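PDB 6PB3: rhizobiales Sp. Pch2 from Marine metagenome, which is a Trip13/Pch2-like AAA+ ATPase that probably remodels HORMA domain proteins and so helps regulate bacterial cGAS-like enzymes in bacteriophage immunity. Local coordinates for residues S53-K58 against E64-N69; E89-I94 against I154-E159; Q273-S278 against L295-A300. All coordinates share one frame; numbering follows the deposited sequence.

Interaction 1: residues S53-K58 against E64-N69; sequences SAWAKK and EALVKN
W55 and A56 of one helix meet L66 and V67 of the loop that follows it, entirely through carbon atoms. The six-membered part of the W55 indole does the touching. CZ3 of W55 lies 3.9 Å from CD2 of L66, and this methyl reaches CH2 of W55 at the same separation, so it approaches the bond between the two ring atoms obliquely. V67 comes to the ring differently: its CG1 is near the indole plane, at the edge, 4.1 Å from CZ3 of W55. The same methyl also meets CB of A56 at 4.1 Å, filling the angle between the indole and the alanine, while CG2 of V67 is 4.2 Å from the CB of A56. W55 leaves its helix with CG anti to the backbone N (chi1 166°), which carries the far end of the indole nearer to the loop than its root. Beyond this first shell, H59 stacks on the W55 ring within the same chain. The indole NE1 is hydrogen-bonded to the carbonyl O of T287 of the second subunit, which helps hold the ring's rotation; from that subunit P285 packs on W55 and I289 on L66. The contact therefore folds the loop leading into helix 68-71 back against helix 49-59, just ahead of strand 76-81 of the central sheet and beside a neighbouring subunit.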
loop_
_atom_site.group_PDB
_atom_site.type_symbol
_atom_site.label_atom_id
_atom_site.label_comp_id
_atom_site.label_asym_id
_atom_site.label_seq_id
_atom_site.Cartn_x
_atom_site.Cartn_y
_atom_site.Cartn_z
ATOM N N SER A 53 -35.958 6.935 30.910
ATOM C CA SER A 53 -36.090 6.502 32.298
ATOM C C SER A 53 -37.510 6.048 32.596
ATOM O O SER A 53 -37.717 5.015 33.243
ATOM C CB SER A 53 -35.690 7.627 33.247
ATOM O OG SER A 53 -34.463 8.203 32.850
ATOM N N ALA A 54 -38.504 6.804 32.127
ATOM C CA ALA A 54 -39.888 6.427 32.393
ATOM C C ALA A 54 -40.232 5.110 31.718
ATOM O O ALA A 54 -40.849 4.238 32.333
ATOM C CB ALA A 54 -40.835 7.531 31.935
ATOM N N TRP A 55 -39.805 4.932 30.461
ATOM C CA TRP A 55 -40.019 3.651 29.792
ATOM C C TRP A 55 -39.399 2.505 30.579
ATOM O O TRP A 55 -40.025 1.453 30.746
ATOM C CB TRP A 55 -39.454 3.675 28.373
ATOM C CG TRP A 55 -39.345 2.291 27.797
ATOM C CD1 TRP A 55 -40.321 1.594 27.152
ATOM C CD2 TRP A 55 -38.202 1.424 27.849
ATOM N NE1 TRP A 55 -39.857 0.353 26.785
ATOM C CE2 TRP A 55 -38.559 0.223 27.202
ATOM C CE3 TRP A 55 -36.911 1.549 28.373
ATOM C CZ2 TRP A 55 -37.673 -0.846 27.063
ATOM C CZ3 TRP A 55 -36.030 0.479 28.239
ATOM C CH2 TRP A 55 -36.419 -0.700 27.590
ATOM N N ALA A 56 -38.173 2.696 31.079
ATOM C CA ALA A 56 -37.505 1.645 31.844
ATOM C C ALA A 56 -38.294 1.272 33.087
ATOM O O ALA A 56 -38.453 0.086 33.394
ATOM C CB ALA A 56 -36.093 2.081 32.232
ATOM N N LYS A 57 -38.797 2.266 33.821
ATOM C CA LYS A 57 -39.534 1.952 35.042
ATOM C C LYS A 57 -40.815 1.189 34.735
ATOM O O LYS A 57 -41.109 0.179 35.383
ATOM C CB LYS A 57 -39.842 3.224 35.830
ATOM C CG LYS A 57 -40.540 2.947 37.154
ATOM C CD LYS A 57 -40.325 4.050 38.182
ATOM C CE LYS A 57 -41.197 5.267 37.917
ATOM N NZ LYS A 57 -41.268 6.165 39.116
ATOM N N LYS A 58 -41.579 1.634 33.734
ATOM C CA LYS A 58 -42.847 0.969 33.446
ATOM C C LYS A 58 -42.633 -0.468 32.989
ATOM O O LYS A 58 -43.400 -1.361 33.361
ATOM C CB LYS A 58 -43.631 1.739 32.387
ATOM C CG LYS A 58 -43.897 3.189 32.729
ATOM C CD LYS A 58 -44.648 3.868 31.597
ATOM C CE LYS A 58 -44.693 5.373 31.787
ATOM N NZ LYS A 58 -45.295 6.058 30.606
ATOM N N GLU A 64 -31.051 -2.434 36.370
ATOM C CA GLU A 64 -30.098 -1.550 37.027
ATOM C C GLU A 64 -29.188 -0.828 36.040
ATOM O O GLU A 64 -29.005 0.389 36.138
ATOM C CB GLU A 64 -29.263 -2.357 38.024
ATOM C CG GLU A 64 -28.925 -1.607 39.290
ATOM C CD GLU A 64 -28.603 -2.546 40.427
ATOM O OE1 GLU A 64 -29.114 -3.687 40.419
ATOM O OE2 GLU A 64 -27.835 -2.147 41.326
ATOM N N ALA A 65 -28.621 -1.551 35.080
ATOM C CA ALA A 65 -27.716 -0.958 34.108
ATOM C C ALA A 65 -28.305 -0.916 32.707
ATOM O O ALA A 65 -27.580 -0.602 31.757
ATOM C CB ALA A 65 -26.387 -1.715 34.092
ATOM N N LEU A 66 -29.598 -1.208 32.556
ATOM C CA LEU A 66 -30.193 -1.289 31.225
ATOM C C LEU A 66 -30.064 0.028 30.474
ATOM O O LEU A 66 -29.645 0.056 29.311
ATOM C CB LEU A 66 -31.663 -1.698 31.327
ATOM C CG LEU A 66 -32.496 -1.588 30.047
ATOM C CD1 LEU A 66 -31.899 -2.431 28.934
ATOM C CD2 LEU A 66 -33.939 -2.016 30.324
ATOM N N VAL A 67 -30.435 1.130 31.116
ATOM C CA VAL A 67 -30.368 2.443 30.485
ATOM C C VAL A 67 -29.285 3.322 31.079
ATOM O O VAL A 67 -28.992 4.385 30.505
ATOM C CB VAL A 67 -31.726 3.171 30.553
ATOM C CG1 VAL A 67 -32.784 2.375 29.817
ATOM C CG2 VAL A 67 -32.123 3.387 31.996
ATOM N N LYS A 68 -28.686 2.924 32.210
ATOM C CA LYS A 68 -27.638 3.732 32.821
ATOM C C LYS A 68 -26.540 4.050 31.819
ATOM O O LYS A 68 -26.007 5.165 31.803
ATOM C CB LYS A 68 -27.054 3.013 34.042
ATOM N N ASN A 69 -26.202 3.086 30.961
ATOM C CA ASN A 69 -25.200 3.349 29.936
ATOM C C ASN A 69 -25.732 4.294 28.863
ATOM O O ASN A 69 -25.013 5.200 28.430
ATOM C CB ASN A 69 -24.706 2.035 29.322
ATOM C CG ASN A 69 -25.836 1.081 28.964
ATOM O OD1 ASN A 69 -26.934 1.504 28.601
ATOM N ND2 ASN A 69 -25.568 -0.217 29.067
#

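Interaction 2: residues E89-I94 against I154-E159; sequences ELAETI and ILLVDE
In this P-loop ATPase core, A91 and E92 lie on the helix that follows a probable Walker A loop, and L156 lies on strand 151-157, whose end, I154-E159, has the hydrophobic-Asp-Glu pattern of a probable Walker B motif. The contact packs this helix, 87-93, on the central sheet. L156 carries it with both methyls: CD1 sits 3.8 Å from CB of A91, and CD2 is 3.8 Å from CG of E92. The leucine CG is anti to its own N (chi1 177°), and the isopropyl group points at the helix, CD1 at A91 and CD2 between A91 and E92. CD2 of L156 also passes 3.9 Å from the backbone O of A91. The small alanine lets the helix come close, with the CA atoms of A91 and L156 only 7.4 Å apart. E92 lends only its aliphatic part, crossing L156 at about a right angle; its CB starts away from the strand, and its carboxylate OE1 makes a weak, long ion pair with R25. I200 of strand 197-203 touches both A91 and L156, and L108 of strand 105-111 touches L156, so the leucine side chain is buried under the helix, flanked by side chains of both adjacent strands. On the far side of this helical turn, T93 OG1 donates to the carbonyl O of E89 at 2.8 Å, with a C=O...OG1 angle of 146°.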
loop_
_atom_site.group_PDB
_atom_site.type_symbol
_atom_site.label_atom_id
_atom_site.label_comp_id
_atom_site.label_asym_id
_atom_site.label_seq_id
_atom_site.Cartn_x
_atom_site.Cartn_y
_atom_site.Cartn_z
ATOM N N GLU A 89 -29.198 12.812 3.488
ATOM C CA GLU A 89 -30.614 13.091 3.312
ATOM C C GLU A 89 -31.399 12.653 4.539
ATOM O O GLU A 89 -32.345 13.330 4.956
ATOM C CB GLU A 89 -31.124 12.400 2.047
ATOM C CG GLU A 89 -32.610 12.574 1.794
ATOM C CD GLU A 89 -32.936 13.862 1.068
ATOM O OE1 GLU A 89 -32.066 14.761 1.015
ATOM O OE2 GLU A 89 -34.068 13.967 0.547
ATOM N N LEU A 90 -30.997 11.542 5.157
ATOM C CA LEU A 90 -31.643 11.135 6.403
ATOM C C LEU A 90 -31.365 12.136 7.520
ATOM O O LEU A 90 -32.282 12.553 8.237
ATOM C CB LEU A 90 -31.171 9.735 6.799
ATOM C CG LEU A 90 -31.760 9.188 8.096
ATOM C CD1 LEU A 90 -33.287 9.028 7.959
ATOM C CD2 LEU A 90 -31.124 7.872 8.455
ATOM N N ALA A 91 -30.108 12.558 7.669
ATOM C CA ALA A 91 -29.778 13.471 8.755
ATOM C C ALA A 91 -30.469 14.816 8.590
ATOM O O ALA A 91 -30.792 15.467 9.588
ATOM C CB ALA A 91 -28.258 13.653 8.844
ATOM N N GLU A 92 -30.678 15.259 7.348
ATOM C CA GLU A 92 -31.295 16.556 7.098
ATOM C C GLU A 92 -32.801 16.542 7.257
ATOM O O GLU A 92 -33.409 17.615 7.284
ATOM C CB GLU A 92 -30.970 17.042 5.688
ATOM C CG GLU A 92 -29.517 17.437 5.470
ATOM C CD GLU A 92 -29.289 17.902 4.041
ATOM O OE1 GLU A 92 -30.178 17.660 3.196
ATOM O OE2 GLU A 92 -28.230 18.506 3.758
ATOM N N THR A 93 -33.426 15.372 7.330
ATOM C CA THR A 93 -34.878 15.319 7.421
ATOM C C THR A 93 -35.404 14.629 8.671
ATOM O O THR A 93 -36.579 14.824 9.007
ATOM C CB THR A 93 -35.463 14.620 6.185
ATOM O OG1 THR A 93 -34.903 13.303 6.063
ATOM C CG2 THR A 93 -35.141 15.423 4.939
ATOM N N ILE A 94 -34.569 13.858 9.374
ATOM C CA ILE A 94 -35.011 13.032 10.494
ATOM C C ILE A 94 -35.614 13.858 11.619
ATOM O O ILE A 94 -36.385 13.328 12.430
ATOM C CB ILE A 94 -33.825 12.181 11.003
ATOM C CG1 ILE A 94 -34.308 11.013 11.862
ATOM C CG2 ILE A 94 -32.810 13.046 11.759
ATOM C CD1 ILE A 94 -35.341 10.148 11.153
ATOM N N ILE A 154 -30.605 20.609 16.872
ATOM C CA ILE A 154 -29.734 19.595 16.291
ATOM C C ILE A 154 -28.639 20.303 15.514
ATOM O O ILE A 154 -28.919 21.131 14.636
ATOM C CB ILE A 154 -30.492 18.626 15.379
ATOM C CG1 ILE A 154 -31.571 17.889 16.172
ATOM C CG2 ILE A 154 -29.497 17.631 14.773
ATOM C CD1 ILE A 154 -32.472 17.022 15.302
ATOM N N LEU A 155 -27.397 19.990 15.838
ATOM C CA LEU A 155 -26.264 20.461 15.064
ATOM C C LEU A 155 -25.873 19.343 14.099
ATOM O O LEU A 155 -25.676 18.197 14.517
ATOM C CB LEU A 155 -25.116 20.848 15.995
ATOM C CG LEU A 155 -23.845 21.408 15.364
ATOM C CD1 LEU A 155 -24.101 22.746 14.680
ATOM C CD2 LEU A 155 -22.783 21.555 16.444
ATOM N N LEU A 156 -25.789 19.660 12.814
ATOM C CA LEU A 156 -25.425 18.683 11.794
ATOM C C LEU A 156 -24.061 19.025 11.209
ATOM O O LEU A 156 -23.828 20.170 10.803
ATOM C CB LEU A 156 -26.493 18.638 10.692
ATOM C CG LEU A 156 -26.276 17.729 9.478
ATOM C CD1 LEU A 156 -25.716 16.350 9.846
ATOM C CD2 LEU A 156 -27.600 17.583 8.697
ATOM N N VAL A 157 -23.183 18.023 11.144
ATOM C CA VAL A 157 -21.816 18.157 10.643
ATOM C C VAL A 157 -21.610 17.181 9.483
ATOM O O VAL A 157 -21.673 15.959 9.675
ATOM C CB VAL A 157 -20.782 17.891 11.747
ATOM C CG1 VAL A 157 -19.406 18.281 11.268
ATOM C CG2 VAL A 157 -21.145 18.629 13.028
ATOM N N ASP A 158 -21.309 17.719 8.293
ATOM C CA ASP A 158 -21.168 16.932 7.068
ATOM C C ASP A 158 -19.746 16.437 6.820
ATOM O O ASP A 158 -19.550 15.569 5.958
ATOM C CB ASP A 158 -21.631 17.753 5.858
ATOM N N GLU A 159 -18.764 16.980 7.538
ATOM C CA GLU A 159 -17.382 16.529 7.578
ATOM C C GLU A 159 -17.201 15.566 8.745
ATOM O O GLU A 159 -17.993 15.576 9.685
ATOM C CB GLU A 159 -16.446 17.734 7.731
ATOM C CG GLU A 159 -16.379 18.582 6.498
ATOM C CD GLU A 159 -15.989 17.763 5.304
ATOM O OE1 GLU A 159 -15.014 16.988 5.409
ATOM O OE2 GLU A 159 -16.671 17.880 4.267
#

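Interaction 3: residues Q273-S278 against L295-A300; sequences QRLIPS and LAIAQA
The flat group at this contact is the carbonyl of S278: CD1 of I297 lies over one of its faces, 3.8 Å from the O of S278, rather than in line with the C=O bond. The remaining contacts are aliphatic. CG2 of I297 meets CB of S278 at 3.9 Å and CD1 of L275 at 4.0 Å, so this one methyl bridges L275 and S278, about a turn apart. CD1 of L275 in turn rests against A298, 3.8 Å from its CA and nearly as close to its CB. Extension of L275 with CG opposite the backbone N (chi1 173°) brings this methyl nearer to the other helix. The two short helical segments run nearly antiparallel, at 158°, with axes 10.1 Å apart at closest approach. They belong to the C-terminal all-helical part of the chain, consistent with the lid subdomain of AAA+ proteins. S278 OG donates to the O of R274 at 2.8 Å, from 39° out of the carbonyl plane, and S278 N shares that acceptor. The R274 guanidinium makes a salt bridge to D270 and hydrogen bonds to the O of A302 and to T222 of the third subunit, whose R38 packs on S278 and I297. The S278 hydroxyl is thus satisfied within its own helix while its CB meets I297, and between the two segments themselves the contact is van der Waals, without a hydrogen bond.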
loop_
_atom_site.group_PDB
_atom_site.type_symbol
_atom_site.label_atom_id
_atom_site.label_comp_id
_atom_site.label_asym_id
_atom_site.label_seq_id
_atom_site.Cartn_x
_atom_site.Cartn_y
_atom_site.Cartn_z
ATOM N N GLN A 273 -29.294 4.753 -7.555
ATOM C CA GLN A 273 -28.680 5.587 -8.586
ATOM C C GLN A 273 -28.311 4.830 -9.858
ATOM O O GLN A 273 -27.946 5.473 -10.859
ATOM C CB GLN A 273 -27.429 6.278 -8.018
ATOM C CG GLN A 273 -27.737 7.243 -6.827
ATOM C CD GLN A 273 -26.468 7.872 -6.282
ATOM O OE1 GLN A 273 -25.749 7.254 -5.502
ATOM N NE2 GLN A 273 -26.164 9.081 -6.722
ATOM N N ARG A 274 -28.374 3.495 -9.860
ATOM C CA ARG A 274 -28.098 2.743 -11.086
ATOM C C ARG A 274 -29.266 1.857 -11.484
ATOM O O ARG A 274 -29.846 2.067 -12.553
ATOM C CB ARG A 274 -26.814 1.906 -10.939
ATOM C CG ARG A 274 -25.563 2.725 -10.578
ATOM C CD ARG A 274 -24.374 1.843 -10.173
ATOM N NE ARG A 274 -23.914 0.972 -11.259
ATOM C CZ ARG A 274 -23.295 -0.192 -11.069
ATOM N NH1 ARG A 274 -23.069 -0.633 -9.830
ATOM N NH2 ARG A 274 -22.904 -0.919 -12.114
ATOM N N LEU A 275 -29.653 0.894 -10.641
ATOM C CA LEU A 275 -30.588 -0.124 -11.098
ATOM C C LEU A 275 -31.981 0.459 -11.297
ATOM O O LEU A 275 -32.623 0.215 -12.321
ATOM C CB LEU A 275 -30.637 -1.292 -10.117
ATOM C CG LEU A 275 -31.713 -2.336 -10.412
ATOM C CD1 LEU A 275 -31.517 -3.046 -11.754
ATOM C CD2 LEU A 275 -31.772 -3.341 -9.275
ATOM N N ILE A 276 -32.474 1.228 -10.325
ATOM C CA ILE A 276 -33.827 1.785 -10.444
ATOM C C ILE A 276 -33.962 2.680 -11.678
ATOM O O ILE A 276 -34.863 2.437 -12.495
ATOM C CB ILE A 276 -34.242 2.481 -9.144
ATOM C CG1 ILE A 276 -34.646 1.447 -8.076
ATOM C CG2 ILE A 276 -35.416 3.445 -9.410
ATOM C CD1 ILE A 276 -34.739 2.039 -6.682
ATOM N N PRO A 277 -33.101 3.678 -11.902
ATOM C CA PRO A 277 -33.213 4.439 -13.151
ATOM C C PRO A 277 -33.175 3.563 -14.386
ATOM O O PRO A 277 -33.974 3.782 -15.305
ATOM C CB PRO A 277 -32.000 5.387 -13.088
ATOM C CG PRO A 277 -31.680 5.557 -11.693
ATOM C CD PRO A 277 -32.023 4.212 -11.047
ATOM N N SER A 278 -32.266 2.573 -14.433
ATOM C CA SER A 278 -32.133 1.741 -15.625
ATOM C C SER A 278 -33.423 0.990 -15.906
ATOM O O SER A 278 -33.800 0.799 -17.064
ATOM C CB SER A 278 -30.974 0.745 -15.466
ATOM O OG SER A 278 -29.728 1.410 -15.286
ATOM N N LEU A 295 -34.930 -7.980 -14.872
ATOM C CA LEU A 295 -34.036 -8.983 -14.311
ATOM C C LEU A 295 -32.739 -9.040 -15.101
ATOM O O LEU A 295 -31.648 -9.094 -14.518
ATOM C CB LEU A 295 -34.714 -10.352 -14.287
ATOM C CG LEU A 295 -33.853 -11.479 -13.700
ATOM C CD1 LEU A 295 -33.496 -11.202 -12.241
ATOM C CD2 LEU A 295 -34.536 -12.841 -13.846
ATOM N N ALA A 296 -32.842 -9.006 -16.433
ATOM C CA ALA A 296 -31.650 -9.019 -17.272
ATOM C C ALA A 296 -30.753 -7.830 -16.954
ATOM O O ALA A 296 -29.524 -7.957 -16.928
ATOM C CB ALA A 296 -32.043 -9.035 -18.754
ATOM N N ILE A 297 -31.353 -6.671 -16.674
ATOM C CA ILE A 297 -30.558 -5.504 -16.313
ATOM C C ILE A 297 -29.854 -5.733 -14.976
ATOM O O ILE A 297 -28.650 -5.491 -14.842
ATOM C CB ILE A 297 -31.439 -4.246 -16.277
ATOM C CG1 ILE A 297 -31.893 -3.881 -17.696
ATOM C CG2 ILE A 297 -30.682 -3.110 -15.635
ATOM C CD1 ILE A 297 -32.997 -2.837 -17.749
ATOM N N ALA A 298 -30.592 -6.216 -13.971
ATOM C CA ALA A 298 -29.995 -6.420 -12.652
ATOM C C ALA A 298 -28.836 -7.410 -12.715
ATOM O O ALA A 298 -27.817 -7.228 -12.040
ATOM C CB ALA A 298 -31.049 -6.910 -11.658
ATOM N N GLN A 299 -28.972 -8.457 -13.532
ATOM C CA GLN A 299 -27.972 -9.519 -13.551
ATOM C C GLN A 299 -26.711 -9.085 -14.288
ATOM O O GLN A 299 -25.594 -9.416 -13.867
ATOM C CB GLN A 299 -28.564 -10.779 -14.180
ATOM C CG GLN A 299 -29.703 -11.411 -13.385
ATOM C CD GLN A 299 -30.082 -12.780 -13.926
ATOM O OE1 GLN A 299 -29.768 -13.115 -15.073
ATOM N NE2 GLN A 299 -30.747 -13.583 -13.100
ATOM N N ALA A 300 -26.865 -8.354 -15.395
ATOM C CA ALA A 300 -25.708 -7.852 -16.125
ATOM C C ALA A 300 -24.991 -6.744 -15.372
ATOM O O ALA A 300 -23.826 -6.462 -15.667
ATOM C CB ALA A 300 -26.136 -7.345 -17.504
#

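Overall arrangement
The three contacts come in series along the chain, each closing before the next opens. The centre of interaction 2 lies about 8 Å from the centre of the chain, in the P-loop core, where helix 87-93 rests on the sheet. Interactions 1 and 3 stand on opposite sides of the chain's centre, about 46 Å apart between their centres; the centre of interaction 2 is 28 Å from that of the former and 29 Å from that of the latter. None touches another. Interaction 1 joins helix 49-59 to the approach to helix 68-71, and interaction 3 joins helices 268-283 and 291-300. These outer contacts lie near interfaces with different subunits of the six-chain assembly, whereas the two segments of interaction 2 touch no other chain.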